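PDB 3OOX: putative 2OG-Fe(II) oxygenase family protein from Caulobacter crescentus CB15, which is probably a 2-oxoglutarate- and iron(II)-dependent oxygenase that forms ethylene from 2-oxoglutarate and oxidises L-arginine. Local coordinates for residues Asp193-Gly206 and Asn221-Leu235. Sequence-based numbering, arbitrary orientation. Where two conformers were deposited one is given.
Sequences DINTITLLLGAEEG and NPPPGCLVINIGDML. With EDO (1,2-ethanediol), chain F.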
loop_
_atom_site.group_PDB
_atom_site.type_symbol
_atom_site.label_atom_id
_atom_site.label_comp_id
_atom_site.label_asym_id
_atom_site.label_seq_id
_atom_site.Cartn_x
_atom_site.Cartn_y
_atom_site.Cartn_z
ATOM N N ASP A 193 -4.343 5.367 -4.711
ATOM C CA ASP A 193 -4.577 4.891 -3.366
ATOM C C ASP A 193 -5.098 6.032 -2.501
ATOM O O ASP A 193 -4.683 7.183 -2.687
ATOM C CB ASP A 193 -3.247 4.404 -2.764
ATOM C CG ASP A 193 -2.809 3.045 -3.287
ATOM O OD1 ASP A 193 -3.619 2.375 -3.977
ATOM O OD2 ASP A 193 -1.651 2.654 -3.002
ATOM N N ILE A 194 -5.980 5.690 -1.565
ATOM C CA ILE A 194 -6.682 6.686 -0.740
ATOM C C ILE A 194 -6.017 6.994 0.583
ATOM O O ILE A 194 -6.408 7.980 1.253
ATOM C CB ILE A 194 -8.166 6.362 -0.578
ATOM C CG1 ILE A 194 -8.394 5.129 0.259
ATOM C CG2 ILE A 194 -8.842 6.206 -1.944
ATOM C CD1 ILE A 194 -9.905 4.787 0.391
ATOM N N ASN A 195 -4.970 6.247 0.926
ATOM C CA ASN A 195 -4.384 6.223 2.257
ATOM C C ASN A 195 -3.203 7.185 2.365
ATOM O O ASN A 195 -3.143 8.180 1.647
ATOM C CB ASN A 195 -4.058 4.765 2.640
ATOM C CG ASN A 195 -3.228 4.038 1.582
ATOM O OD1 ASN A 195 -3.750 3.730 0.491
ATOM N ND2 ASN A 195 -1.946 3.730 1.899
ATOM N N THR A 196 -2.275 6.938 3.270
ATOM C CA THR A 196 -1.158 7.859 3.507
ATOM C C THR A 196 0.036 7.538 2.603
ATOM O O THR A 196 0.382 8.328 1.720
ATOM C CB THR A 196 -0.794 7.860 4.994
ATOM O OG1 THR A 196 -1.965 8.247 5.745
ATOM C CG2 THR A 196 0.441 8.778 5.305
ATOM N N ILE A 197 0.641 6.380 2.817
ATOM C CA ILE A 197 1.570 5.800 1.852
ATOM C C ILE A 197 1.319 4.303 1.752
ATOM O O ILE A 197 0.823 3.688 2.693
ATOM C CB ILE A 197 3.063 6.023 2.193
ATOM C CG1 ILE A 197 3.396 5.533 3.613
ATOM C CG2 ILE A 197 3.415 7.524 2.041
ATOM C CD1 ILE A 197 4.933 5.557 3.930
ATOM N N THR A 198 1.683 3.710 0.608
ATOM C CA THR A 198 1.584 2.263 0.403
ATOM C C THR A 198 2.992 1.716 0.109
ATOM O O THR A 198 3.802 2.324 -0.650
ATOM C CB THR A 198 0.624 1.964 -0.768
ATOM O OG1 THR A 198 -0.637 2.526 -0.422
ATOM C CG2 THR A 198 0.463 0.466 -1.032
ATOM N N LEU A 199 3.330 0.583 0.754
ATOM C CA LEU A 199 4.627 -0.044 0.659
ATOM C C LEU A 199 4.511 -1.425 0.017
ATOM O O LEU A 199 3.796 -2.282 0.538
ATOM C CB LEU A 199 5.270 -0.156 2.046
ATOM C CG LEU A 199 5.577 1.171 2.720
ATOM C CD1 LEU A 199 4.485 1.512 3.726
ATOM C CD2 LEU A 199 6.978 1.170 3.371
ATOM N N LEU A 200 5.216 -1.633 -1.098
ATOM C CA LEU A 200 5.099 -2.863 -1.889
ATOM C C LEU A 200 6.420 -3.576 -2.060
ATOM O O LEU A 200 7.321 -3.098 -2.754
ATOM C CB LEU A 200 4.560 -2.526 -3.281
ATOM C CG LEU A 200 4.319 -3.684 -4.232
ATOM C CD1 LEU A 200 3.207 -4.603 -3.773
ATOM C CD2 LEU A 200 4.050 -3.116 -5.626
ATOM N N LEU A 201 6.496 -4.738 -1.431
ATOM C CA LEU A 201 7.575 -5.678 -1.704
ATOM C C LEU A 201 7.384 -6.424 -3.037
ATOM O O LEU A 201 6.267 -6.518 -3.552
ATOM C CB LEU A 201 7.657 -6.732 -0.610
ATOM C CG LEU A 201 8.010 -6.208 0.773
ATOM C CD1 LEU A 201 7.531 -7.255 1.846
ATOM C CD2 LEU A 201 9.502 -5.863 0.883
ATOM N N GLY A 202 8.467 -6.980 -3.566
ATOM C CA GLY A 202 8.387 -7.991 -4.634
ATOM C C GLY A 202 7.930 -7.517 -5.992
ATOM O O GLY A 202 7.449 -8.330 -6.791
ATOM N N ALA A 203 8.103 -6.238 -6.294
ATOM C CA ALA A 203 7.658 -5.692 -7.576
ATOM C C ALA A 203 8.594 -5.974 -8.764
ATOM O O ALA A 203 8.285 -5.606 -9.901
ATOM C CB ALA A 203 7.415 -4.181 -7.448
ATOM N N GLU A 204 9.749 -6.600 -8.515
ATOM C CA GLU A 204 10.657 -6.922 -9.603
ATOM C C GLU A 204 9.920 -7.731 -10.685
ATOM O O GLU A 204 9.236 -8.717 -10.389
ATOM C CB GLU A 204 11.911 -7.657 -9.092
ATOM C CG GLU A 204 11.669 -8.957 -8.347
ATOM C CD GLU A 204 11.511 -8.792 -6.836
ATOM O OE1 GLU A 204 11.082 -7.716 -6.363
ATOM O OE2 GLU A 204 11.756 -9.774 -6.115
ATOM N N GLU A 205 10.047 -7.259 -11.929
ATOM C CA GLU A 205 9.420 -7.883 -13.113
ATOM C C GLU A 205 7.926 -8.139 -12.912
ATOM O O GLU A 205 7.368 -9.113 -13.433
ATOM C CB GLU A 205 10.145 -9.185 -13.488
ATOM C CG GLU A 205 11.636 -8.994 -13.803
ATOM C CD GLU A 205 11.883 -8.036 -14.964
ATOM O OE1 GLU A 205 11.086 -8.037 -15.928
ATOM O OE2 GLU A 205 12.879 -7.281 -14.911
ATOM N N GLY A 206 7.285 -7.248 -12.160
ATOM C CA GLY A 206 5.858 -7.387 -11.851
ATOM C C GLY A 206 4.901 -6.614 -12.722
ATOM O O GLY A 206 3.694 -6.714 -12.496
ATOM N N ASN A 221 10.162 -0.985 -12.269
ATOM C CA ASN A 221 10.678 -2.345 -12.331
ATOM C C ASN A 221 11.940 -2.446 -11.494
ATOM O O ASN A 221 13.067 -2.386 -12.033
ATOM C CB ASN A 221 10.983 -2.773 -13.765
ATOM C CG ASN A 221 11.274 -4.254 -13.854
ATOM O OD1 ASN A 221 10.885 -5.020 -12.966
ATOM N ND2 ASN A 221 11.949 -4.678 -14.933
ATOM N N PRO A 222 11.781 -2.575 -10.178
ATOM C CA PRO A 222 12.989 -2.484 -9.350
ATOM C C PRO A 222 13.770 -3.790 -9.331
ATOM O O PRO A 222 13.249 -4.834 -9.701
ATOM C CB PRO A 222 12.418 -2.229 -7.957
ATOM C CG PRO A 222 11.120 -2.975 -7.972
ATOM C CD PRO A 222 10.568 -2.769 -9.352
ATOM N N PRO A 223 15.025 -3.736 -8.864
ATOM C CA PRO A 223 15.697 -4.990 -8.565
ATOM C C PRO A 223 15.039 -5.671 -7.383
ATOM O O PRO A 223 14.250 -5.045 -6.675
ATOM C CB PRO A 223 17.129 -4.566 -8.180
ATOM C CG PRO A 223 17.131 -3.114 -8.049
ATOM C CD PRO A 223 15.799 -2.553 -8.468
ATOM N N PRO A 224 15.351 -6.942 -7.141
ATOM C CA PRO A 224 14.896 -7.655 -5.959
ATOM C C PRO A 224 15.331 -6.967 -4.658
ATOM O O PRO A 224 16.264 -6.157 -4.688
ATOM C CB PRO A 224 15.538 -9.042 -6.109
ATOM C CG PRO A 224 15.879 -9.156 -7.502
ATOM C CD PRO A 224 16.193 -7.803 -8.000
ATOM N N GLY A 225 14.650 -7.296 -3.566
ATOM C CA GLY A 225 14.956 -6.755 -2.237
ATOM C C GLY A 225 14.714 -5.269 -2.113
ATOM O O GLY A 225 15.453 -4.562 -1.408
ATOM N N CYS A 226 13.675 -4.775 -2.804
ATOM C CA CYS A 226 13.296 -3.373 -2.674
ATOM C C CYS A 226 11.836 -3.225 -2.230
ATOM O O CYS A 226 11.054 -4.167 -2.258
ATOM C CB CYS A 226 13.464 -2.591 -3.997
ATOM S SG CYS A 226 15.134 -2.423 -4.673
ATOM N N LEU A 227 11.513 -2.013 -1.787
ATOM C CA LEU A 227 10.149 -1.581 -1.554
ATOM C C LEU A 227 9.825 -0.472 -2.540
ATOM O O LEU A 227 10.581 0.486 -2.686
ATOM C CB LEU A 227 9.980 -1.035 -0.124
ATOM C CG LEU A 227 9.882 -2.079 0.984
ATOM C CD1 LEU A 227 10.267 -1.463 2.331
ATOM C CD2 LEU A 227 8.472 -2.675 1.070
ATOM N N VAL A 228 8.693 -0.614 -3.227
ATOM C CA VAL A 228 8.173 0.469 -4.051
ATOM C C VAL A 228 7.125 1.174 -3.175
ATOM O O VAL A 228 6.239 0.544 -2.624
ATOM C CB VAL A 228 7.496 -0.036 -5.327
ATOM C CG1 VAL A 228 6.868 1.151 -6.085
ATOM C CG2 VAL A 228 8.509 -0.783 -6.218
ATOM N N ILE A 229 7.271 2.476 -3.015
ATOM C CA ILE A 229 6.422 3.224 -2.102
ATOM C C ILE A 229 5.702 4.322 -2.858
ATOM O O ILE A 229 6.308 4.988 -3.687
ATOM C CB ILE A 229 7.239 3.849 -0.977
ATOM C CG1 ILE A 229 8.069 2.756 -0.281
ATOM C CG2 ILE A 229 6.292 4.566 0.040
ATOM C CD1 ILE A 229 9.333 3.241 0.360
ATOM N N ASN A 230 4.416 4.502 -2.581
ATOM C CA ASN A 230 3.640 5.612 -3.209
ATOM C C ASN A 230 2.848 6.423 -2.208
ATOM O O ASN A 230 2.382 5.911 -1.171
ATOM C CB ASN A 230 2.722 5.140 -4.355
ATOM C CG ASN A 230 1.642 4.188 -3.911
ATOM O OD1 ASN A 230 1.933 3.038 -3.571
ATOM N ND2 ASN A 230 0.372 4.653 -3.905
ATOM N N ILE A 231 2.694 7.699 -2.552
ATOM C CA ILE A 231 1.875 8.651 -1.823
ATOM C C ILE A 231 0.395 8.315 -2.061
ATOM O O ILE A 231 0.013 8.030 -3.203
ATOM C CB ILE A 231 2.121 10.085 -2.359
ATOM C CG1 ILE A 231 3.625 10.427 -2.289
ATOM C CG2 ILE A 231 1.203 11.131 -1.632
ATOM C CD1 ILE A 231 4.208 10.467 -0.883
ATOM N N GLY A 232 -0.440 8.378 -1.013
ATOM C CA GLY A 232 -1.874 8.208 -1.151
ATOM C C GLY A 232 -2.612 9.516 -0.929
ATOM O O GLY A 232 -2.016 10.531 -0.502
ATOM N N ASP A 233 -3.921 9.476 -1.146
ATOM C CA ASP A 233 -4.697 10.687 -1.165
ATOM C C ASP A 233 -4.673 11.423 0.186
ATOM O O ASP A 233 -4.776 12.658 0.164
ATOM C CB ASP A 233 -6.154 10.397 -1.512
ATOM C CG ASP A 233 -6.354 9.971 -2.948
ATOM O OD1 ASP A 233 -5.420 10.083 -3.782
ATOM O OD2 ASP A 233 -7.470 9.514 -3.241
HETATM N N MSE A 234 -4.599 10.728 1.319
HETATM C CA MSE A 234 -4.580 11.420 2.620
HETATM C C MSE A 234 -3.369 12.334 2.722
HETATM O O MSE A 234 -3.475 13.472 3.202
HETATM C CB MSE A 234 -4.558 10.424 3.791
HETATM C CG MSE A 234 -5.850 9.715 4.056
HETATM SE SE MSE A 234 -5.648 8.303 5.392
HETATM C CE MSE A 234 -7.458 7.673 5.462
ATOM N N LEU A 235 -2.201 11.854 2.280
ATOM C CA LEU A 235 -0.983 12.634 2.388
ATOM C C LEU A 235 -0.968 13.712 1.316
ATOM O O LEU A 235 -0.498 14.842 1.552
ATOM C CB LEU A 235 0.221 11.706 2.289
ATOM C CG LEU A 235 1.611 12.307 2.389
ATOM C CD1 LEU A 235 1.770 13.202 3.627
ATOM C CD2 LEU A 235 2.688 11.203 2.418
HETATM C C1 EDO F . 12.092 -10.104 -3.161
HETATM O O1 EDO F . 12.561 -8.859 -3.725
HETATM C C2 EDO F . 13.074 -10.723 -2.168
HETATM O O2 EDO F . 14.425 -10.723 -2.670
HETATM O O HOH W 1 -1.851 6.652 -5.450
HETATM O O HOH W 2 9.375 -4.072 -4.787
HETATM O O HOH W 3 10.868 -7.032 -2.235
HETATM O O HOH W 4 12.036 -5.534 -5.127
#
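The carboxylate of D193 lies between N230 and T198, which reach its OD2 from opposite faces. N230 ND2 donates to D193 OD2 at 3.0 Å, from above the carboxylate plane, in a nearly straight bond lying in its own amide plane; the amide and carboxylate planes stand 52° apart. Against the other face, T198 OG1 donates to D193 OD2 at 2.8 Å and itself accepts N195 ND2 at 2.9 Å, a bond that helps to orient the hydroxyl; the same ND2 also bonds L269 O. N230 reaches across because its CG sits between backbone N and carbonyl carbon (chi1 63°), which also lays OD1 against T198 CB.

A second amide, that of N221, ties off the far end of the contact: OD1 takes E205 N in the carbonyl plane at 2.6 Å, while ND2 meets E205 OE2 at 2.8 Å from above the carboxylate, whose plane is turned 81° from that of the N221 amide.

Between these ends, antiparallel strands 197-201 and 227-231 pair through hydrogen-bonded T198-N230 and L200-V228. I197, L199, I229 and I231 line the face opposite these residues, and farther along L201 CD2 presses on L227 CD2 at a tight 3.4 Å. Beyond G232, the N-cap of helix 233-238, backbone carbonyls receive the helix's first N-H groups: D233 N binds D193 O (2.9 Å), and M234 N, of a selenomethionine, binds N195 O (3.0 Å). D233 OD1 accepts a hydrogen bond from S245 OG, and OD2 forms a salt bridge with R305.

Neighbouring strands of the major sheet of a double-stranded beta-helix (jelly-roll) thus position D193, probably the aspartate of the HxD iron-binding motif of 2-oxoglutarate oxygenases.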